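PDB 3RJ2: uncharacterized protein from Singapore grouper iridovirus, which binds histone H3, which probably lets this viral protein act on host chromatin during infection. Local coordinates for residues A[61-72]-A[84-92]; A[96-105]-A[129-137]. All coordinates share one frame; numbering follows the deposited sequence.

Interaction 1: A[61-72]-A[84-92]; sequences FFNATGRYITHT and GSLAVPKDA
With CG anti to its own carbonyl carbon (chi1 -61°), Phe61 turns its ring toward Pro89; in Ile69, CG1 likewise anti to the carbonyl carbon (chi1 -58°) and an extended chi2 carry CD1 to Asp91 O and Ala92 CA. Both residues belong to a beta hairpin, strands 56-62 and 68-75 of the mixed sheet, whose second strand opens with a classic beta bulge: Ile69 and Thr70 together face Phe61. Against it runs 84-92, the end of strand 81-87 from the other, antiparallel sheet and the chain that leaves it for strand 94-98. No direct hydrogen bond joins the two segments, and apolar packing carries the contact.

Pro89 CD lies over one face of the Phe61 ring, 3.7 Å from its centroid and 24° off the normal, a CH-pi contact to which the rigid, compact proline ring is well suited. Val88 adds its methyls, CG1 coming to 4.0 Å from Phe61 CE2, while Leu86 CD1 sits at the ring edge. Phe38 of a nearby loop also packs on Phe61, Val88 and Ala92. The bulge puts two side chains on Pro89: Ile69 CG2 meets CB, and Thr70 CG2 meets CG. Further along, Thr72 OG1 comes to 3.3 Å from Leu86 CD2 as the two side chains pass.

Asn63 begins a type I turn to Gly66, and its side chain also makes an Asx turn, OD1 accepting from Thr65 N. Thr65 OG1 and Arg67 N donate to OD1 too, three bonds that fix the amide; Gly66 suits its place because its phi is positive. Asn63 CA meets Asp91 O at 3.2 Å in a CA-H...O contact, and one water bridges the segments, accepting from Ala64 N at 2.9 Å and donating to Asp91 O at 3.0 Å.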
ATOM      1  N   PHE A  61      -3.487   7.634  -0.957  1.00 11.06           N
ATOM      2  CA  PHE A  61      -4.777   7.820  -0.318  1.00 11.58           C
ATOM      3  C   PHE A  61      -5.788   8.373  -1.319  1.00 12.13           C
ATOM      4  O   PHE A  61      -5.447   9.199  -2.188  1.00 11.91           O
ATOM      5  CB  PHE A  61      -4.659   8.770   0.872  1.00 12.22           C
ATOM      6  CG  PHE A  61      -3.740   8.276   1.948  1.00 12.49           C
ATOM      7  CD1 PHE A  61      -2.463   8.798   2.074  1.00 12.50           C
ATOM      8  CD2 PHE A  61      -4.142   7.260   2.808  1.00 12.85           C
ATOM      9  CE1 PHE A  61      -1.601   8.325   3.073  1.00 13.80           C
ATOM     10  CE2 PHE A  61      -3.286   6.772   3.794  1.00 12.82           C
ATOM     11  CZ  PHE A  61      -2.017   7.313   3.933  1.00 12.54           C
ATOM     12  N   PHE A  62      -7.024   7.906  -1.177  1.00 12.06           N
ATOM     13  CA  PHE A  62      -8.145   8.314  -2.009  1.00 12.40           C
ATOM     14  C   PHE A  62      -9.290   8.758  -1.096  1.00 12.97           C
ATOM     15  O   PHE A  62      -9.419   8.260   0.039  1.00 12.56           O
ATOM     16  CB  PHE A  62      -8.621   7.151  -2.889  1.00 12.31           C
ATOM     17  CG  PHE A  62      -7.525   6.484  -3.661  1.00 12.42           C
ATOM     18  CD1 PHE A  62      -7.081   7.018  -4.875  1.00 11.61           C
ATOM     19  CD2 PHE A  62      -6.925   5.314  -3.181  1.00 12.22           C
ATOM     20  CE1 PHE A  62      -6.065   6.405  -5.590  1.00 12.31           C
ATOM     21  CE2 PHE A  62      -5.897   4.706  -3.897  1.00 12.64           C
ATOM     22  CZ  PHE A  62      -5.476   5.250  -5.102  1.00 10.95           C
ATOM     23  N   ASN A  63     -10.111   9.687  -1.581  1.00 13.86           N
ATOM     24  CA  ASN A  63     -11.277  10.160  -0.815  1.00 15.28           C
ATOM     25  C   ASN A  63     -12.475   9.211  -0.898  1.00 16.29           C
ATOM     26  O   ASN A  63     -12.371   8.123  -1.474  1.00 17.12           O
ATOM     27  CB  ASN A  63     -11.632  11.615  -1.169  1.00 15.12           C
ATOM     28  CG  ASN A  63     -12.192  11.776  -2.580  1.00 16.25           C
ATOM     29  OD1 ASN A  63     -12.704  10.836  -3.187  1.00 16.26           O
ATOM     30  ND2 ASN A  63     -12.110  12.988  -3.093  1.00 17.70           N
ATOM     31  N   ALA A  64     -13.612   9.610  -0.323  1.00 17.69           N
ATOM     32  CA  ALA A  64     -14.768   8.727  -0.206  1.00 18.35           C
ATOM     33  C   ALA A  64     -15.405   8.394  -1.553  1.00 19.13           C
ATOM     34  O   ALA A  64     -16.127   7.401  -1.673  1.00 19.53           O
ATOM     35  CB  ALA A  64     -15.815   9.337   0.747  1.00 19.50           C
ATOM     36  N   THR A  65     -15.144   9.219  -2.561  1.00 19.31           N
ATOM     37  CA  THR A  65     -15.603   8.927  -3.921  1.00 20.37           C
ATOM     38  C   THR A  65     -14.542   8.137  -4.709  1.00 20.41           C
ATOM     39  O   THR A  65     -14.726   7.832  -5.887  1.00 20.90           O
ATOM     40  CB  THR A  65     -16.021  10.209  -4.675  1.00 20.32           C
ATOM     41  OG1 THR A  65     -14.937  11.141  -4.681  1.00 21.62           O
ATOM     42  CG2 THR A  65     -17.208  10.863  -3.985  1.00 21.66           C
ATOM     43  N   GLY A  66     -13.445   7.787  -4.039  1.00 19.82           N
ATOM     44  CA  GLY A  66     -12.409   6.957  -4.641  1.00 19.78           C
ATOM     45  C   GLY A  66     -11.373   7.727  -5.418  1.00 19.14           C
ATOM     46  O   GLY A  66     -10.558   7.130  -6.107  1.00 19.70           O
ATOM     47  N   ARG A  67     -11.401   9.049  -5.299  1.00 18.93           N
ATOM     48  CA  ARG A  67     -10.499   9.916  -6.048  1.00 19.19           C
ATOM     49  C   ARG A  67      -9.158  10.153  -5.331  1.00 17.93           C
ATOM     50  O   ARG A  67      -9.100  10.279  -4.110  1.00 16.76           O
ATOM     51  CB  ARG A  67     -11.172  11.265  -6.364  1.00 20.20           C
ATOM     52  CG  ARG A  67     -12.342  11.212  -7.369  1.00 25.65           C
ATOM     53  CD  ARG A  67     -12.701  12.628  -7.897  1.00 34.19           C
ATOM     54  NE  ARG A  67     -14.146  12.810  -8.097  1.00 39.61           N
ATOM     55  CZ  ARG A  67     -14.722  13.934  -8.537  1.00 43.10           C
ATOM     56  NH1 ARG A  67     -13.984  15.003  -8.837  1.00 44.48           N
ATOM     57  NH2 ARG A  67     -16.044  13.993  -8.682  1.00 43.56           N
ATOM     58  N   TYR A  68      -8.096  10.233  -6.120  1.00 16.59           N
ATOM     59  CA  TYR A  68      -6.751  10.509  -5.629  1.00 16.53           C
ATOM     60  C   TYR A  68      -6.664  11.768  -4.757  1.00 16.30           C
ATOM     61  O   TYR A  68      -7.150  12.840  -5.146  1.00 16.35           O
ATOM     62  CB  TYR A  68      -5.808  10.656  -6.823  1.00 16.27           C
ATOM     63  CG  TYR A  68      -4.401  11.065  -6.471  1.00 16.02           C
ATOM     64  CD1 TYR A  68      -4.005  12.403  -6.520  1.00 14.76           C
ATOM     65  CD2 TYR A  68      -3.459  10.109  -6.108  1.00 14.35           C
ATOM     66  CE1 TYR A  68      -2.700  12.780  -6.189  1.00 14.62           C
ATOM     67  CE2 TYR A  68      -2.173  10.458  -5.798  1.00 15.17           C
ATOM     68  CZ  TYR A  68      -1.789  11.788  -5.836  1.00 15.82           C
ATOM     69  OH  TYR A  68      -0.487  12.101  -5.519  1.00 16.61           O
ATOM     70  N   ILE A  69      -6.033  11.638  -3.589  1.00 15.43           N
ATOM     71  CA  ILE A  69      -5.723  12.805  -2.748  1.00 14.46           C
ATOM     72  C   ILE A  69      -4.235  13.090  -2.812  1.00 14.48           C
ATOM     73  O   ILE A  69      -3.811  14.224  -3.063  1.00 14.64           O
ATOM     74  CB  ILE A  69      -6.060  12.586  -1.252  1.00 14.13           C
ATOM     75  CG1 ILE A  69      -7.534  12.239  -1.060  1.00 13.28           C
ATOM     76  CG2 ILE A  69      -5.673  13.835  -0.448  1.00 14.01           C
ATOM     77  CD1 ILE A  69      -7.838  11.624   0.295  1.00 11.81           C
ATOM     78  N   THR A  70      -3.442  12.060  -2.541  1.00 14.01           N
ATOM     79  CA  THR A  70      -2.000  12.218  -2.427  1.00 14.32           C
ATOM     80  C   THR A  70      -1.313  10.853  -2.312  1.00 13.99           C
ATOM     81  O   THR A  70      -1.962   9.851  -2.004  1.00 13.53           O
ATOM     82  CB  THR A  70      -1.637  13.104  -1.212  1.00 14.65           C
ATOM     83  OG1 THR A  70      -0.301  13.591  -1.348  1.00 16.32           O
ATOM     84  CG2 THR A  70      -1.786  12.346   0.107  1.00 15.65           C
ATOM     85  N   HIS A  71      -0.009  10.830  -2.573  1.00 13.80           N
ATOM     86  CA  HIS A  71       0.806   9.632  -2.388  1.00 13.74           C
ATOM     87  C   HIS A  71       2.163   9.985  -1.791  1.00 14.34           C
ATOM     88  O   HIS A  71       2.588  11.152  -1.826  1.00 13.79           O
ATOM     89  CB  HIS A  71       0.986   8.875  -3.712  1.00 13.55           C
ATOM     90  CG  HIS A  71       1.934   9.530  -4.669  1.00 12.39           C
ATOM     91  ND1 HIS A  71       1.573  10.599  -5.458  1.00 13.31           N
ATOM     92  CD2 HIS A  71       3.229   9.261  -4.967  1.00 12.14           C
ATOM     93  CE1 HIS A  71       2.612  10.969  -6.194  1.00 15.38           C
ATOM     94  NE2 HIS A  71       3.629  10.173  -5.913  1.00 11.96           N
ATOM     95  N   THR A  72       2.813   8.972  -1.223  1.00 14.61           N
ATOM     96  CA  THR A  72       4.191   9.068  -0.762  1.00 15.38           C
ATOM     97  C   THR A  72       4.913   7.832  -1.310  1.00 15.21           C
ATOM     98  O   THR A  72       4.298   6.777  -1.476  1.00 14.97           O
ATOM     99  CB  THR A  72       4.288   9.095   0.806  1.00 15.44           C
ATOM    100  OG1 THR A  72       3.453  10.130   1.340  1.00 17.23           O
ATOM    101  CG2 THR A  72       5.709   9.360   1.271  1.00 15.45           C
ATOM    102  N   GLY A  84       8.719   3.652   9.692  1.00 19.19           N
ATOM    103  CA  GLY A  84       8.430   5.061   9.751  1.00 18.25           C
ATOM    104  C   GLY A  84       6.954   5.288   9.896  1.00 17.64           C
ATOM    105  O   GLY A  84       6.188   4.359  10.121  1.00 17.30           O
ATOM    106  N   SER A  85       6.550   6.539   9.766  1.00 17.43           N
ATOM    107  CA  SER A  85       5.147   6.842   9.834  1.00 17.76           C
ATOM    108  C   SER A  85       4.794   7.910   8.834  1.00 17.27           C
ATOM    109  O   SER A  85       5.665   8.624   8.335  1.00 17.36           O
ATOM    110  CB  SER A  85       4.721   7.219  11.256  1.00 17.83           C
ATOM    111  OG  SER A  85       5.372   8.387  11.673  1.00 19.26           O
ATOM    112  N   LEU A  86       3.501   7.978   8.549  1.00 17.11           N
ATOM    113  CA  LEU A  86       2.916   8.819   7.516  1.00 17.60           C
ATOM    114  C   LEU A  86       1.629   9.436   8.035  1.00 16.64           C
ATOM    115  O   LEU A  86       0.799   8.731   8.629  1.00 16.12           O
ATOM    116  CB  LEU A  86       2.499   7.952   6.333  1.00 18.06           C
ATOM    117  CG  LEU A  86       3.222   7.941   5.006  1.00 21.47           C
ATOM    118  CD1 LEU A  86       2.214   7.354   4.038  1.00 21.71           C
ATOM    119  CD2 LEU A  86       3.629   9.376   4.577  1.00 23.39           C
ATOM    120  N   ALA A  87       1.432  10.716   7.755  1.00 15.60           N
ATOM    121  CA  ALA A  87       0.172  11.358   8.077  1.00 15.79           C
ATOM    122  C   ALA A  87      -0.904  10.876   7.103  1.00 15.34           C
ATOM    123  O   ALA A  87      -0.644  10.725   5.929  1.00 14.75           O
ATOM    124  CB  ALA A  87       0.317  12.878   8.030  1.00 15.74           C
ATOM    125  N   VAL A  88      -2.095  10.598   7.621  1.00 15.32           N
ATOM    126  CA  VAL A  88      -3.246  10.236   6.803  1.00 14.75           C
ATOM    127  C   VAL A  88      -4.075  11.518   6.569  1.00 15.74           C
ATOM    128  O   VAL A  88      -4.435  12.206   7.527  1.00 15.69           O
ATOM    129  CB  VAL A  88      -4.095   9.124   7.497  1.00 14.86           C
ATOM    130  CG1 VAL A  88      -5.285   8.741   6.651  1.00 12.84           C
ATOM    131  CG2 VAL A  88      -3.234   7.872   7.804  1.00 12.89           C
ATOM    132  N   PRO A  89      -4.349  11.868   5.294  1.00 16.63           N
ATOM    133  CA  PRO A  89      -5.135  13.066   4.977  1.00 17.39           C
ATOM    134  C   PRO A  89      -6.517  13.059   5.647  1.00 18.56           C
ATOM    135  O   PRO A  89      -7.114  11.991   5.813  1.00 18.72           O
ATOM    136  CB  PRO A  89      -5.306  12.984   3.452  1.00 17.80           C
ATOM    137  CG  PRO A  89      -4.188  12.137   2.969  1.00 15.89           C
ATOM    138  CD  PRO A  89      -3.870  11.177   4.078  1.00 16.48           C
ATOM    139  N   LYS A  90      -7.004  14.244   6.022  1.00 19.30           N
ATOM    140  CA  LYS A  90      -8.355  14.450   6.563  1.00 20.54           C
ATOM    141  C   LYS A  90      -9.460  13.714   5.795  1.00 20.00           C
ATOM    142  O   LYS A  90     -10.355  13.101   6.397  1.00 20.41           O
ATOM    143  CB  LYS A  90      -8.683  15.969   6.587  1.00 21.27           C
ATOM    144  CG  LYS A  90      -8.635  16.612   7.982  1.00 26.27           C
ATOM    145  CD  LYS A  90      -8.924  18.146   7.969  1.00 30.50           C
ATOM    146  CE  LYS A  90      -8.826  18.720   9.400  1.00 32.64           C
ATOM    147  NZ  LYS A  90      -8.507  20.201   9.497  1.00 34.32           N
ATOM    148  N   ASP A  91      -9.400  13.798   4.470  1.00 19.78           N
ATOM    149  CA  ASP A  91     -10.429  13.234   3.573  1.00 19.42           C
ATOM    150  C   ASP A  91     -10.111  11.836   3.029  1.00 18.41           C
ATOM    151  O   ASP A  91     -10.749  11.375   2.071  1.00 18.63           O
ATOM    152  CB  ASP A  91     -10.697  14.184   2.397  1.00 19.69           C
ATOM    153  CG  ASP A  91      -9.427  14.714   1.774  1.00 21.54           C
ATOM    154  OD1 ASP A  91      -8.358  14.645   2.415  1.00 23.13           O
ATOM    155  OD2 ASP A  91      -9.493  15.226   0.639  1.00 25.03           O
ATOM    156  N   ALA A  92      -9.131  11.166   3.625  1.00 16.78           N
ATOM    157  CA  ALA A  92      -8.790   9.817   3.212  1.00 15.53           C
ATOM    158  C   ALA A  92      -9.860   8.841   3.677  1.00 14.71           C
ATOM    159  O   ALA A  92     -10.216   8.815   4.853  1.00 14.21           O
ATOM    160  CB  ALA A  92      -7.419   9.413   3.732  1.00 15.13           C
TER
HETATM  161  O   HOH W   1     -13.650  11.751   1.630  1.00 43.30           O

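Interaction 2: A[96-105]-A[129-137]; sequences RIHAAINVSL and AEFARTLAA
Thr134 OG1 is gripped from two directions: His98 NE2 donates to it at 2.7 Å along an almost straight line (172°), in the plane of the imidazole, while the hydroxyl gives its own proton to a lone pair of Phe131 O, also at 2.7 Å. Placing OG1 between backbone N and carbonyl carbon points it back to that carbonyl one turn earlier. Threonine thus relays the buried histidine to the helix backbone, and the bond to NE2 fixes the imidazole's rotation. Leu135 CD2 covers one face of this ring, 3.9 Å from its centroid.

Here the C-terminal helix 128-136 packs across the mixed sheet, its 129-136 part crossing strand 96-98 at -135° with the axes of these short segments 10.0 Å apart. Arg96 reaches the end of that helix with an extended chain that bends at chi3. Its NH1 bonds both Thr134 O, at 2.9 Å and close to the guanidinium plane, and Ala137 O; a positive group probably suits the carbonyl-rich C-terminal end. Thr35 OG1 of strand 31-37 holds NE.

The Phe131 ring packs on the side of the short helix 101-104, with Ser104 O over one face. The edge of His98 is turned toward the face of Phe131 in an offset edge-to-face pair, planes at 69°, and Ile101 CD1 sits at the phenyl edge. Ser104, small enough to lie close, brings OG to 3.3 Å from Phe131 CZ.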
ATOM      1  N   ARG A  96      -3.916   2.552  -0.397  1.00 10.66           N
ATOM      2  CA  ARG A  96      -3.401   1.549  -1.294  1.00 10.05           C
ATOM      3  C   ARG A  96      -1.883   1.552  -1.154  1.00 10.57           C
ATOM      4  O   ARG A  96      -1.259   2.611  -0.979  1.00 10.84           O
ATOM      5  CB  ARG A  96      -3.854   1.828  -2.735  1.00  9.88           C
ATOM      6  CG  ARG A  96      -3.277   0.902  -3.817  1.00  8.16           C
ATOM      7  CD  ARG A  96      -4.044   1.019  -5.118  1.00  7.74           C
ATOM      8  NE  ARG A  96      -5.411   0.510  -4.981  1.00  8.11           N
ATOM      9  CZ  ARG A  96      -6.436   0.863  -5.757  1.00  7.35           C
ATOM     10  NH1 ARG A  96      -6.281   1.757  -6.739  1.00  4.89           N
ATOM     11  NH2 ARG A  96      -7.624   0.322  -5.546  1.00  7.76           N
ATOM     12  N   ILE A  97      -1.298   0.361  -1.180  1.00 10.10           N
ATOM     13  CA  ILE A  97       0.145   0.228  -1.272  1.00 10.65           C
ATOM     14  C   ILE A  97       0.465  -0.483  -2.580  1.00 11.06           C
ATOM     15  O   ILE A  97      -0.105  -1.543  -2.861  1.00 11.37           O
ATOM     16  CB  ILE A  97       0.721  -0.547  -0.046  1.00 10.68           C
ATOM     17  CG1 ILE A  97       0.464   0.248   1.247  1.00 10.86           C
ATOM     18  CG2 ILE A  97       2.188  -0.859  -0.237  1.00 10.46           C
ATOM     19  CD1 ILE A  97       0.872  -0.442   2.553  1.00 12.74           C
ATOM     20  N   HIS A  98       1.321   0.120  -3.405  1.00 10.68           N
ATOM     21  CA  HIS A  98       1.947  -0.599  -4.511  1.00 10.49           C
ATOM     22  C   HIS A  98       3.320  -1.002  -3.993  1.00 11.13           C
ATOM     23  O   HIS A  98       4.191  -0.139  -3.830  1.00 10.86           O
ATOM     24  CB  HIS A  98       2.115   0.282  -5.765  1.00 10.61           C
ATOM     25  CG  HIS A  98       0.828   0.624  -6.462  1.00 10.68           C
ATOM     26  ND1 HIS A  98      -0.083   1.525  -5.950  1.00 10.02           N
ATOM     27  CD2 HIS A  98       0.311   0.199  -7.639  1.00  8.27           C
ATOM     28  CE1 HIS A  98      -1.113   1.625  -6.772  1.00 10.86           C
ATOM     29  NE2 HIS A  98      -0.893   0.839  -7.811  1.00  8.59           N
ATOM     30  N   ALA A  99       3.505  -2.295  -3.729  1.00 10.87           N
ATOM     31  CA  ALA A  99       4.779  -2.841  -3.259  1.00 11.75           C
ATOM     32  C   ALA A  99       5.786  -3.081  -4.386  1.00 12.33           C
ATOM     33  O   ALA A  99       5.443  -3.622  -5.433  1.00 12.93           O
ATOM     34  CB  ALA A  99       4.532  -4.132  -2.506  1.00 12.05           C
ATOM     35  N   ALA A 100       7.036  -2.685  -4.149  1.00 13.09           N
ATOM     36  CA  ALA A 100       8.106  -2.707  -5.145  1.00 13.68           C
ATOM     37  C   ALA A 100       7.630  -2.074  -6.445  1.00 14.23           C
ATOM     38  O   ALA A 100       7.663  -2.705  -7.502  1.00 14.24           O
ATOM     39  CB  ALA A 100       8.635  -4.128  -5.383  1.00 13.61           C
ATOM     40  N   ILE A 101       7.178  -0.824  -6.349  1.00 14.80           N
ATOM     41  CA  ILE A 101       6.784  -0.051  -7.525  1.00 15.12           C
ATOM     42  C   ILE A 101       8.020   0.292  -8.365  1.00 16.07           C
ATOM     43  O   ILE A 101       7.891   0.791  -9.485  1.00 16.05           O
ATOM     44  CB  ILE A 101       5.995   1.230  -7.162  1.00 14.82           C
ATOM     45  CG1 ILE A 101       5.296   1.793  -8.416  1.00 15.43           C
ATOM     46  CG2 ILE A 101       6.915   2.266  -6.510  1.00 13.67           C
ATOM     47  CD1 ILE A 101       4.038   2.551  -8.151  1.00 15.33           C
ATOM     48  N   ASN A 102       9.209   0.027  -7.813  1.00 16.85           N
ATOM     49  CA  ASN A 102      10.463   0.145  -8.576  1.00 17.95           C
ATOM     50  C   ASN A 102      10.539  -0.889  -9.687  1.00 18.57           C
ATOM     51  O   ASN A 102      11.250  -0.683 -10.667  1.00 19.54           O
ATOM     52  CB  ASN A 102      11.722   0.110  -7.690  1.00 17.41           C
ATOM     53  CG  ASN A 102      11.835  -1.142  -6.868  1.00 18.20           C
ATOM     54  OD1 ASN A 102      12.753  -1.955  -7.069  1.00 21.83           O
ATOM     55  ND2 ASN A 102      10.921  -1.316  -5.926  1.00 16.09           N
ATOM     56  N   VAL A 103       9.800  -1.988  -9.514  1.00 18.90           N
ATOM     57  CA  VAL A 103       9.669  -3.046 -10.510  1.00 19.04           C
ATOM     58  C   VAL A 103       8.371  -2.894 -11.339  1.00 18.91           C
ATOM     59  O   VAL A 103       8.432  -2.758 -12.555  1.00 18.79           O
ATOM     60  CB  VAL A 103       9.730  -4.437  -9.837  1.00 19.45           C
ATOM     61  CG1 VAL A 103       9.353  -5.554 -10.815  1.00 20.44           C
ATOM     62  CG2 VAL A 103      11.133  -4.689  -9.250  1.00 20.38           C
ATOM     63  N   SER A 104       7.216  -2.879 -10.670  1.00 18.23           N
ATOM     64  CA  SER A 104       5.917  -2.920 -11.343  1.00 17.69           C
ATOM     65  C   SER A 104       5.577  -1.695 -12.197  1.00 17.60           C
ATOM     66  O   SER A 104       4.779  -1.798 -13.131  1.00 17.73           O
ATOM     67  CB  SER A 104       4.787  -3.181 -10.335  1.00 17.65           C
ATOM     68  OG  SER A 104       4.585  -2.090  -9.462  1.00 15.91           O
ATOM     69  N   LEU A 105       6.172  -0.546 -11.903  1.00 17.41           N
ATOM     70  CA  LEU A 105       5.831   0.667 -12.661  1.00 17.59           C
ATOM     71  C   LEU A 105       6.275   0.562 -14.111  1.00 17.67           C
ATOM     72  O   LEU A 105       5.569   1.007 -15.012  1.00 17.29           O
ATOM     73  CB  LEU A 105       6.405   1.937 -12.025  1.00 17.23           C
ATOM     74  CG  LEU A 105       6.143   3.269 -12.730  1.00 17.21           C
ATOM     75  CD1 LEU A 105       4.642   3.568 -12.869  1.00 16.75           C
ATOM     76  CD2 LEU A 105       6.869   4.411 -12.028  1.00 16.94           C
ATOM     77  N   ALA A 129      -2.397   0.152 -18.856  1.00 15.53           N
ATOM     78  CA  ALA A 129      -3.598   0.970 -18.611  1.00 15.14           C
ATOM     79  C   ALA A 129      -4.316   0.623 -17.307  1.00 14.61           C
ATOM     80  O   ALA A 129      -4.714   1.512 -16.562  1.00 14.18           O
ATOM     81  CB  ALA A 129      -4.574   0.875 -19.787  1.00 15.35           C
ATOM     82  N   GLU A 130      -4.479  -0.665 -17.044  1.00 14.24           N
ATOM     83  CA  GLU A 130      -5.093  -1.132 -15.794  1.00 14.25           C
ATOM     84  C   GLU A 130      -4.208  -0.773 -14.594  1.00 13.96           C
ATOM     85  O   GLU A 130      -4.703  -0.441 -13.520  1.00 13.56           O
ATOM     86  CB  GLU A 130      -5.318  -2.643 -15.848  1.00 14.50           C
ATOM     87  CG  GLU A 130      -6.312  -3.093 -16.931  1.00 16.15           C
ATOM     88  CD  GLU A 130      -6.350  -4.612 -17.131  1.00 19.21           C
ATOM     89  OE1 GLU A 130      -5.283  -5.271 -17.050  1.00 20.58           O
ATOM     90  OE2 GLU A 130      -7.454  -5.147 -17.381  1.00 20.03           O
ATOM     91  N   PHE A 131      -2.894  -0.830 -14.789  1.00 13.50           N
ATOM     92  CA  PHE A 131      -1.963  -0.498 -13.730  1.00 13.07           C
ATOM     93  C   PHE A 131      -2.049   0.989 -13.450  1.00 13.36           C
ATOM     94  O   PHE A 131      -2.191   1.384 -12.302  1.00 13.34           O
ATOM     95  CB  PHE A 131      -0.527  -0.890 -14.093  1.00 12.67           C
ATOM     96  CG  PHE A 131       0.455  -0.661 -12.984  1.00 12.25           C
ATOM     97  CD1 PHE A 131       0.713  -1.661 -12.050  1.00 12.42           C
ATOM     98  CD2 PHE A 131       1.102   0.556 -12.856  1.00 11.08           C
ATOM     99  CE1 PHE A 131       1.618  -1.454 -11.017  1.00 12.10           C
ATOM    100  CE2 PHE A 131       2.004   0.780 -11.826  1.00 11.29           C
ATOM    101  CZ  PHE A 131       2.272  -0.232 -10.906  1.00 11.01           C
ATOM    102  N   ALA A 132      -1.951   1.811 -14.494  1.00 13.66           N
ATOM    103  CA  ALA A 132      -2.037   3.269 -14.335  1.00 13.65           C
ATOM    104  C   ALA A 132      -3.307   3.718 -13.601  1.00 13.83           C
ATOM    105  O   ALA A 132      -3.266   4.623 -12.747  1.00 13.13           O
ATOM    106  CB  ALA A 132      -1.959   3.945 -15.670  1.00 13.97           C
ATOM    107  N   ARG A 133      -4.423   3.070 -13.921  1.00 13.63           N
ATOM    108  CA  ARG A 133      -5.682   3.352 -13.253  1.00 14.31           C
ATOM    109  C   ARG A 133      -5.556   3.224 -11.719  1.00 14.04           C
ATOM    110  O   ARG A 133      -6.085   4.063 -10.969  1.00 13.73           O
ATOM    111  CB  ARG A 133      -6.790   2.443 -13.780  1.00 14.15           C
ATOM    112  CG  ARG A 133      -8.160   2.853 -13.278  1.00 16.21           C
ATOM    113  CD  ARG A 133      -9.016   1.644 -12.943  1.00 19.90           C
ATOM    114  NE  ARG A 133      -9.879   1.993 -11.826  1.00 25.89           N
ATOM    115  CZ  ARG A 133      -9.750   1.556 -10.576  1.00 27.87           C
ATOM    116  NH1 ARG A 133      -8.795   0.693 -10.240  1.00 25.81           N
ATOM    117  NH2 ARG A 133     -10.617   1.976  -9.655  1.00 31.44           N
ATOM    118  N   THR A 134      -4.836   2.202 -11.253  1.00 13.41           N
ATOM    119  CA  THR A 134      -4.713   1.962  -9.808  1.00 12.49           C
ATOM    120  C   THR A 134      -3.892   3.037  -9.082  1.00 12.35           C
ATOM    121  O   THR A 134      -3.929   3.107  -7.872  1.00 12.14           O
ATOM    122  CB  THR A 134      -4.112   0.570  -9.469  1.00 12.90           C
ATOM    123  OG1 THR A 134      -2.715   0.550  -9.786  1.00 10.82           O
ATOM    124  CG2 THR A 134      -4.851  -0.555 -10.194  1.00 12.24           C
ATOM    125  N   LEU A 135      -3.140   3.848  -9.827  1.00 12.47           N
ATOM    126  CA  LEU A 135      -2.392   4.975  -9.271  1.00 12.24           C
ATOM    127  C   LEU A 135      -3.270   6.192  -9.038  1.00 13.02           C
ATOM    128  O   LEU A 135      -2.964   7.036  -8.181  1.00 12.34           O
ATOM    129  CB  LEU A 135      -1.252   5.380 -10.218  1.00 12.23           C
ATOM    130  CG  LEU A 135      -0.245   4.298 -10.614  1.00 12.09           C
ATOM    131  CD1 LEU A 135       0.661   4.783 -11.709  1.00 10.46           C
ATOM    132  CD2 LEU A 135       0.567   3.831  -9.400  1.00 12.16           C
ATOM    133  N   ALA A 136      -4.360   6.284  -9.803  1.00 13.49           N
ATOM    134  CA  ALA A 136      -5.201   7.486  -9.838  1.00 14.15           C
ATOM    135  C   ALA A 136      -6.595   7.355  -9.179  1.00 14.69           C
ATOM    136  O   ALA A 136      -7.178   8.353  -8.763  1.00 15.01           O
ATOM    137  CB  ALA A 136      -5.336   7.970 -11.273  1.00 13.98           C
ATOM    138  N   ALA A 137      -7.136   6.146  -9.090  1.00 15.36           N
ATOM    139  CA  ALA A 137      -8.485   5.963  -8.554  1.00 15.69           C
ATOM    140  C   ALA A 137      -8.566   4.689  -7.762  1.00 16.02           C
ATOM    141  O   ALA A 137      -7.807   3.756  -8.050  1.00 15.20           O
ATOM    142  CB  ALA A 137      -9.537   5.952  -9.685  1.00 15.97           C
TER

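Overall arrangement
Interaction 1 comes first along the chain and interaction 2 follows it, their centres lying 15 Å apart. They are joined through the mixed sheet, in which strands 56-62 and 94-98 are neighbours; interaction 1 ties the edge hairpin of this sheet to the end of strand 81-87 from the antiparallel sheet, whereas interaction 2 lays the C-terminal helix against strand 94-98. The two meet directly where Phe62 CE2 packs on Arg96 CB and Tyr68 CB approaches Ala136 O. The hairpin thus touches the helix and strand of interaction 2 directly, coupling the two sheets and the helix in a single compact chain.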